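Local coordinates for bifunctional protein PutA (Bdellovibrio bacteriovorus, PDB 5UR2), which probably converts proline to glutamate in two steps, pairing a flavin-dependent proline dehydrogenase with an NAD-dependent L-glutamate gamma-semialdehyde dehydrogenase in one chain, at residues 49-52 against 53-57; 565-568 against 569-572; 731-734 against 735-739. All blocks are in the same frame, centred on the assembly; numbering follows the deposited sequence.

Contact 1 of 3, residues 49-52 against 53-57; sequences FKTN and MFRFV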
loop_
_atom_site.group_PDB
_atom_site.type_symbol
_atom_site.label_atom_id
_atom_site.label_comp_id
_atom_site.label_asym_id
_atom_site.label_seq_id
_atom_site.Cartn_x
_atom_site.Cartn_y
_atom_site.Cartn_z
ATOM N N PHE B 49 21.016 18.812 -19.600
ATOM C CA PHE B 49 22.363 19.151 -20.037
ATOM C C PHE B 49 23.088 20.004 -18.998
ATOM O O PHE B 49 24.285 19.807 -18.750
ATOM C CB PHE B 49 22.318 19.869 -21.384
ATOM C CG PHE B 49 23.659 20.286 -21.872
ATOM C CD1 PHE B 49 24.456 19.402 -22.578
ATOM C CD2 PHE B 49 24.138 21.560 -21.604
ATOM C CE1 PHE B 49 25.709 19.777 -23.014
ATOM C CE2 PHE B 49 25.387 21.945 -22.035
ATOM C CZ PHE B 49 26.177 21.055 -22.742
ATOM N N LYS B 50 22.381 20.957 -18.384
ATOM C CA LYS B 50 23.001 21.796 -17.364
ATOM C C LYS B 50 23.574 20.943 -16.240
ATOM O O LYS B 50 24.727 21.123 -15.831
ATOM C CB LYS B 50 21.979 22.794 -16.814
ATOM C CG LYS B 50 22.505 23.627 -15.645
ATOM C CD LYS B 50 21.475 24.654 -15.166
ATOM C CE LYS B 50 21.960 25.402 -13.939
ATOM N NZ LYS B 50 20.986 26.424 -13.466
ATOM N N THR B 51 22.782 19.982 -15.752
ATOM C CA THR B 51 23.232 19.092 -14.689
ATOM C C THR B 51 24.451 18.291 -15.126
ATOM O O THR B 51 25.462 18.241 -14.417
ATOM C CB THR B 51 22.098 18.150 -14.291
ATOM O OG1 THR B 51 21.059 18.887 -13.637
ATOM C CG2 THR B 51 22.615 17.007 -13.380
ATOM N N ASN B 52 24.378 17.662 -16.302
ATOM C CA ASN B 52 25.474 16.803 -16.735
ATOM C C ASN B 52 26.734 17.603 -17.051
ATOM O O ASN B 52 27.846 17.163 -16.736
ATOM C CB ASN B 52 25.046 15.972 -17.943
ATOM C CG ASN B 52 24.004 14.928 -17.590
ATOM O OD1 ASN B 52 23.855 14.547 -16.428
ATOM N ND2 ASN B 52 23.281 14.453 -18.595
ATOM N N MET B 53 26.595 18.771 -17.680
ATOM C CA MET B 53 27.794 19.527 -18.030
ATOM C C MET B 53 28.485 20.055 -16.780
ATOM O O MET B 53 29.720 20.028 -16.693
ATOM C CB MET B 53 27.464 20.651 -19.017
ATOM C CG MET B 53 28.680 21.507 -19.419
ATOM S SD MET B 53 30.081 20.618 -20.183
ATOM C CE MET B 53 29.325 19.990 -21.680
ATOM N N PHE B 54 27.713 20.535 -15.799
ATOM C CA PHE B 54 28.332 21.062 -14.582
ATOM C C PHE B 54 28.961 19.951 -13.739
ATOM O O PHE B 54 30.011 20.159 -13.120
ATOM C CB PHE B 54 27.309 21.830 -13.737
ATOM C CG PHE B 54 26.838 23.131 -14.349
ATOM C CD1 PHE B 54 27.190 23.497 -15.640
ATOM C CD2 PHE B 54 26.060 24.007 -13.603
ATOM C CE1 PHE B 54 26.748 24.696 -16.188
ATOM C CE2 PHE B 54 25.621 25.215 -14.144
ATOM C CZ PHE B 54 25.961 25.559 -15.430
ATOM N N ARG B 55 28.333 18.770 -13.692
ATOM C CA ARG B 55 28.920 17.641 -12.978
ATOM C C ARG B 55 30.179 17.150 -13.671
ATOM O O ARG B 55 31.176 16.823 -13.012
ATOM C CB ARG B 55 27.909 16.501 -12.877
ATOM C CG ARG B 55 26.779 16.777 -11.902
ATOM C CD ARG B 55 25.821 15.605 -11.807
ATOM N NE ARG B 55 24.901 15.780 -10.686
ATOM C CZ ARG B 55 23.892 14.963 -10.425
ATOM N NH1 ARG B 55 23.681 13.918 -11.213
ATOM N NH2 ARG B 55 23.093 15.194 -9.390
ATOM N N PHE B 56 30.153 17.092 -15.000
ATOM C CA PHE B 56 31.346 16.689 -15.731
ATOM C C PHE B 56 32.492 17.645 -15.442
ATOM O O PHE B 56 33.606 17.220 -15.116
ATOM C CB PHE B 56 31.073 16.658 -17.231
ATOM C CG PHE B 56 32.262 16.242 -18.031
ATOM C CD1 PHE B 56 32.551 14.900 -18.196
ATOM C CD2 PHE B 56 33.131 17.182 -18.564
ATOM C CE1 PHE B 56 33.657 14.498 -18.916
ATOM C CE2 PHE B 56 34.244 16.786 -19.276
ATOM C CZ PHE B 56 34.511 15.444 -19.454
ATOM N N VAL B 57 32.224 18.948 -15.519
ATOM C CA VAL B 57 33.262 19.929 -15.221
ATOM C C VAL B 57 33.780 19.723 -13.809
ATOM O O VAL B 57 34.989 19.811 -13.558
ATOM C CB VAL B 57 32.722 21.356 -15.441
ATOM C CG1 VAL B 57 33.703 22.402 -14.926
ATOM C CG2 VAL B 57 32.459 21.573 -16.913
#
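F49 and M53, K50 and F54, and T51 and R55 pair four residues apart on the alpha-helix 47-59, within the N-terminal PutA region. The regular i to i+4 backbone bonds run beneath these pairs; the shortest joins M53 N to F49 O at 2.7 Å, and F56 N to N52 O is the last that crosses between 49-52 and 53-57. Packing is closest around the F49 ring. M53 sets out with CG anti to its backbone N (chi1 179°), then bends at chi2 and chi3, and this curl returns CE to 3.5 Å from CZ of F49. The CB of M53 meanwhile lies over a face of the same ring, a CH-pi contact of 4.2 Å to the F49 centroid. I39 and W42 of helix 35-45 pack against this pair. The buried F54 ring is held in a similar way: K50 CG sits over one face, 4.0 Å from the F54 centroid, while the aliphatic chain runs on, fully extended, to place CE 3.7 Å from F54 CE2. L420 and L421 of helix 409-423 also pack on F54, which ties the helix to the proline dehydrogenase part. The T51-R55 side is looser: T51 is buried and R55 partly exposed, with F979 and R976 of the second subunit packing against them. The two side chains lie alongside each other and meet through van der Waals contact alone, whereas R55 NH2 is hydrogen-bonded to the O of T974 of the second subunit. T51 CG2 rests over the rim of one face of the R55 guanidinium, 3.7 Å from NE.

Contact 2 of 3, residues 565-568 against 569-572; sequences ADIM and TRDR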
loop_
_atom_site.group_PDB
_atom_site.type_symbol
_atom_site.label_atom_id
_atom_site.label_comp_id
_atom_site.label_asym_id
_atom_site.label_seq_id
_atom_site.Cartn_x
_atom_site.Cartn_y
_atom_site.Cartn_z
ATOM N N ALA B 565 4.215 12.083 21.619
ATOM C CA ALA B 565 5.164 12.890 20.855
ATOM C C ALA B 565 5.226 14.329 21.360
ATOM O O ALA B 565 6.309 14.928 21.412
ATOM C CB ALA B 565 4.785 12.882 19.370
ATOM N N ASP B 566 4.077 14.903 21.735
ATOM C CA ASP B 566 4.077 16.263 22.260
ATOM C C ASP B 566 4.804 16.339 23.586
ATOM O O ASP B 566 5.551 17.289 23.830
ATOM C CB ASP B 566 2.651 16.774 22.435
ATOM C CG ASP B 566 1.913 16.892 21.115
ATOM O OD1 ASP B 566 2.562 17.040 20.065
ATOM O OD2 ASP B 566 0.686 16.803 21.133
ATOM N N ILE B 567 4.610 15.338 24.446
ATOM C CA ILE B 567 5.313 15.324 25.723
ATOM C C ILE B 567 6.814 15.187 25.497
ATOM O O ILE B 567 7.614 15.898 26.120
ATOM C CB ILE B 567 4.744 14.212 26.614
ATOM C CG1 ILE B 567 3.342 14.611 27.084
ATOM C CG2 ILE B 567 5.702 13.871 27.762
ATOM C CD1 ILE B 567 2.533 13.449 27.619
ATOM N N MET B 568 7.218 14.309 24.569
ATOM C CA MET B 568 8.629 14.216 24.204
ATOM C C MET B 568 9.158 15.563 23.721
ATOM O O MET B 568 10.283 15.955 24.059
ATOM C CB MET B 568 8.844 13.172 23.114
ATOM C CG MET B 568 8.717 11.711 23.520
ATOM S SD MET B 568 8.845 10.692 21.999
ATOM C CE MET B 568 8.783 9.042 22.720
ATOM N N THR B 569 8.362 16.281 22.920
ATOM C CA THR B 569 8.790 17.588 22.433
ATOM C C THR B 569 8.982 18.571 23.588
ATOM O O THR B 569 9.973 19.306 23.634
ATOM C CB THR B 569 7.768 18.109 21.420
ATOM O OG1 THR B 569 7.603 17.153 20.364
ATOM C CG2 THR B 569 8.195 19.460 20.835
ATOM N N ARG B 570 8.052 18.578 24.544
ATOM C CA ARG B 570 8.165 19.462 25.700
ATOM C C ARG B 570 9.393 19.127 26.548
ATOM O O ARG B 570 10.063 20.027 27.067
ATOM C CB ARG B 570 6.888 19.358 26.531
ATOM C CG ARG B 570 6.866 20.206 27.802
ATOM C CD ARG B 570 5.769 19.675 28.739
ATOM N NE ARG B 570 6.170 18.424 29.393
ATOM C CZ ARG B 570 5.321 17.564 29.954
ATOM N NH1 ARG B 570 4.018 17.805 29.919
ATOM N NH2 ARG B 570 5.769 16.470 30.555
ATOM N N ASP B 571 9.697 17.840 26.732
ATOM C CA ASP B 571 10.769 17.454 27.642
ATOM C C ASP B 571 12.090 17.198 26.911
ATOM O O ASP B 571 12.962 16.490 27.430
ATOM C CB ASP B 571 10.338 16.239 28.462
ATOM C CG ASP B 571 9.217 16.584 29.460
ATOM O OD1 ASP B 571 8.907 17.775 29.587
ATOM O OD2 ASP B 571 8.639 15.685 30.110
ATOM N N ARG B 572 12.266 17.801 25.733
ATOM C CA ARG B 572 13.384 17.466 24.860
ATOM C C ARG B 572 14.726 17.494 25.586
ATOM O O ARG B 572 15.495 16.531 25.512
ATOM C CB ARG B 572 13.413 18.411 23.661
ATOM C CG ARG B 572 14.276 17.864 22.554
ATOM C CD ARG B 572 14.570 18.906 21.525
ATOM N NE ARG B 572 15.111 18.330 20.299
ATOM C CZ ARG B 572 14.431 18.232 19.160
ATOM N NH1 ARG B 572 13.174 18.658 19.091
ATOM N NH2 ARG B 572 15.014 17.718 18.088
#
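A565 and T569 meet in the last turn of the alpha-helix 554-570 of the aldehyde dehydrogenase part, where the carbonyl of A565 is gripped twice. T569 N reaches A565 O at 2.9 Å and T569 OG1 reaches A565 O at 2.8 Å, from opposite faces of the carbonyl plane. The threonine hydroxyl can fold back in this way because chi1 of -56° sets OG1 beside its own backbone N. D566 next gives its O to R570 N, at 2.9 Å, while its carboxylate, through OD1, makes a salt bridge with R602 of helix 587-611. I567 contributes at both ends: its O accepts from D571 N, and its CG2 lies on one face of the R570 guanidinium, out beyond its NH2 rim, 3.8 Å from NH2. That guanidinium arrives by a bend at chi3 (75°) and takes the D571 carboxylate side-on, R570 NE to D571 OD1 at 2.8 Å and R570 NH2 to D571 OD2 at 3.0 Å; NE meets OD1 from above the carboxylate plane. A second salt bridge, from R570 NH1 to E683, helps fix the group. D571 has left helical backbone angles and stands at the N-cap position of helix 572-583, yet its side chain makes no capping bond. M568, buried, sends an extended chain onto L677 and M680 of helix 671-684. Its backbone shows where the regular pattern stops: M568 O lies 3.2 Å from R572 N, at an angle too poor for a hydrogen bond.

Contact 3 of 3, residues 731-734 against 735-739; sequences AVVQ and PGQQH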
loop_
_atom_site.group_PDB
_atom_site.type_symbol
_atom_site.label_atom_id
_atom_site.label_comp_id
_atom_site.label_asym_id
_atom_site.label_seq_id
_atom_site.Cartn_x
_atom_site.Cartn_y
_atom_site.Cartn_z
ATOM N N ALA B 731 9.431 -20.166 17.238
ATOM C CA ALA B 731 8.817 -21.179 16.384
ATOM C C ALA B 731 8.155 -22.304 17.170
ATOM O O ALA B 731 7.423 -23.099 16.577
ATOM C CB ALA B 731 9.862 -21.756 15.427
ATOM N N VAL B 732 8.401 -22.398 18.470
ATOM C CA VAL B 732 7.790 -23.426 19.311
ATOM C C VAL B 732 6.355 -23.029 19.641
ATOM O O VAL B 732 6.093 -21.893 20.050
ATOM C CB VAL B 732 8.605 -23.621 20.598
ATOM C CG1 VAL B 732 7.972 -24.692 21.492
ATOM C CG2 VAL B 732 10.059 -23.940 20.277
ATOM N N VAL B 733 5.421 -23.961 19.469
ATOM C CA VAL B 733 4.036 -23.763 19.891
ATOM C C VAL B 733 3.923 -24.281 21.320
ATOM O O VAL B 733 3.958 -25.490 21.557
ATOM C CB VAL B 733 3.046 -24.481 18.966
ATOM C CG1 VAL B 733 1.622 -24.220 19.419
ATOM C CG2 VAL B 733 3.218 -24.016 17.553
ATOM N N GLN B 734 3.820 -23.359 22.275
ATOM C CA GLN B 734 3.758 -23.706 23.688
ATOM C C GLN B 734 2.405 -24.320 24.040
ATOM O O GLN B 734 1.428 -24.166 23.300
ATOM C CB GLN B 734 3.993 -22.466 24.549
ATOM C CG GLN B 734 5.316 -21.752 24.286
ATOM C CD GLN B 734 6.541 -22.528 24.752
ATOM O OE1 GLN B 734 6.464 -23.371 25.652
ATOM N NE2 GLN B 734 7.686 -22.224 24.152
ATOM N N PRO B 735 2.329 -25.038 25.160
ATOM C CA PRO B 735 1.020 -25.486 25.655
ATOM C C PRO B 735 0.055 -24.315 25.799
ATOM O O PRO B 735 0.375 -23.288 26.395
ATOM C CB PRO B 735 1.352 -26.122 27.013
ATOM C CG PRO B 735 2.781 -26.599 26.859
ATOM C CD PRO B 735 3.447 -25.572 25.963
ATOM N N GLY B 736 -1.140 -24.470 25.243
ATOM C CA GLY B 736 -2.120 -23.409 25.318
ATOM C C GLY B 736 -1.921 -22.282 24.330
ATOM O O GLY B 736 -2.728 -21.353 24.312
ATOM N N GLN B 737 -0.881 -22.324 23.511
ATOM C CA GLN B 737 -0.677 -21.293 22.502
ATOM C C GLN B 737 -1.538 -21.618 21.282
ATOM O O GLN B 737 -1.443 -22.715 20.715
ATOM C CB GLN B 737 0.807 -21.220 22.155
ATOM C CG GLN B 737 1.229 -20.123 21.197
ATOM C CD GLN B 737 2.681 -20.298 20.795
ATOM O OE1 GLN B 737 3.525 -20.677 21.621
ATOM N NE2 GLN B 737 2.982 -20.053 19.519
ATOM N N GLN B 738 -2.409 -20.689 20.894
ATOM C CA GLN B 738 -3.258 -20.949 19.735
ATOM C C GLN B 738 -3.013 -19.923 18.636
ATOM O O GLN B 738 -3.952 -19.378 18.049
ATOM C CB GLN B 738 -4.734 -20.989 20.146
ATOM C CG GLN B 738 -4.999 -22.103 21.163
ATOM C CD GLN B 738 -6.465 -22.415 21.369
ATOM O OE1 GLN B 738 -7.324 -21.534 21.304
ATOM N NE2 GLN B 738 -6.756 -23.688 21.629
ATOM N N HIS B 739 -1.743 -19.702 18.325
ATOM C CA HIS B 739 -1.346 -18.802 17.255
ATOM C C HIS B 739 0.096 -19.095 16.891
ATOM O O HIS B 739 0.821 -19.784 17.619
ATOM C CB HIS B 739 -1.501 -17.341 17.663
ATOM C CG HIS B 739 -0.664 -16.971 18.848
ATOM N ND1 HIS B 739 -1.154 -16.991 20.137
ATOM C CD2 HIS B 739 0.637 -16.603 18.946
ATOM C CE1 HIS B 739 -0.198 -16.627 20.975
ATOM N NE2 HIS B 739 0.899 -16.388 20.277
#
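A chi1 of -175° swings CG of Q737 directly away from its own N, and the chain stays extended beyond, which carries its amide back across to Q734 and V733. There OE1 of Q737 accepts the N-H of Q734 in a nearly straight bond of 2.8 Å, although the donor stands 57° out of the plane of the amide carbonyl rather than on a lone pair. The chi1 of Q734 puts its CG beside its backbone N, 3.4 Å from Q737 OE1. NE2 of Q737 donates to H739 O at 2.9 Å, the acceptor lying close to the plane of the amide. With both ends engaged, the rotation of this buried amide is fixed.

Q734 to Q737 form a type II beta turn, closed by Q737 N to Q734 O at 3.0 Å. P735 and G736 fill its two central positions, and G736 adopts the positive phi (79°) usual at the third place of such a turn. The turn lies in the loop joining helix 720-730 to strand 742-746 of the aldehyde dehydrogenase part. Near its base V733 packs on L724 of the second subunit, while the V733 and Q737 side chains cross, CG1 of V733 lying 3.7 Å from Q737 O. H739 NE2 is hydrogen-bonded to the O of T711, and Q737 CG lies 3.8 Å above one face of the H739 ring, offset toward its rim.

Overall arrangement
The three contacts are local and well separated in space, with centres about 45 Å (1 and 2), 39 Å (2 and 3) and 61 Å (1 and 3) apart. Contacts 1 and 2 are partly buried helical turns in different parts of the enzyme, the N-terminal and aldehyde dehydrogenase regions; contact 3 shares the latter region with contact 2 but is a surface loop. Their chemistry follows: aromatic and aliphatic packing in 49-57, a salt bridge and a carbonyl that accepts two hydrogen bonds where the helix of 565-572 ends, and one glutamine amide bracing the turn of 731-739. Contacts 1 and 3 touch the second subunit, whereas contact 2 packs within its own chain.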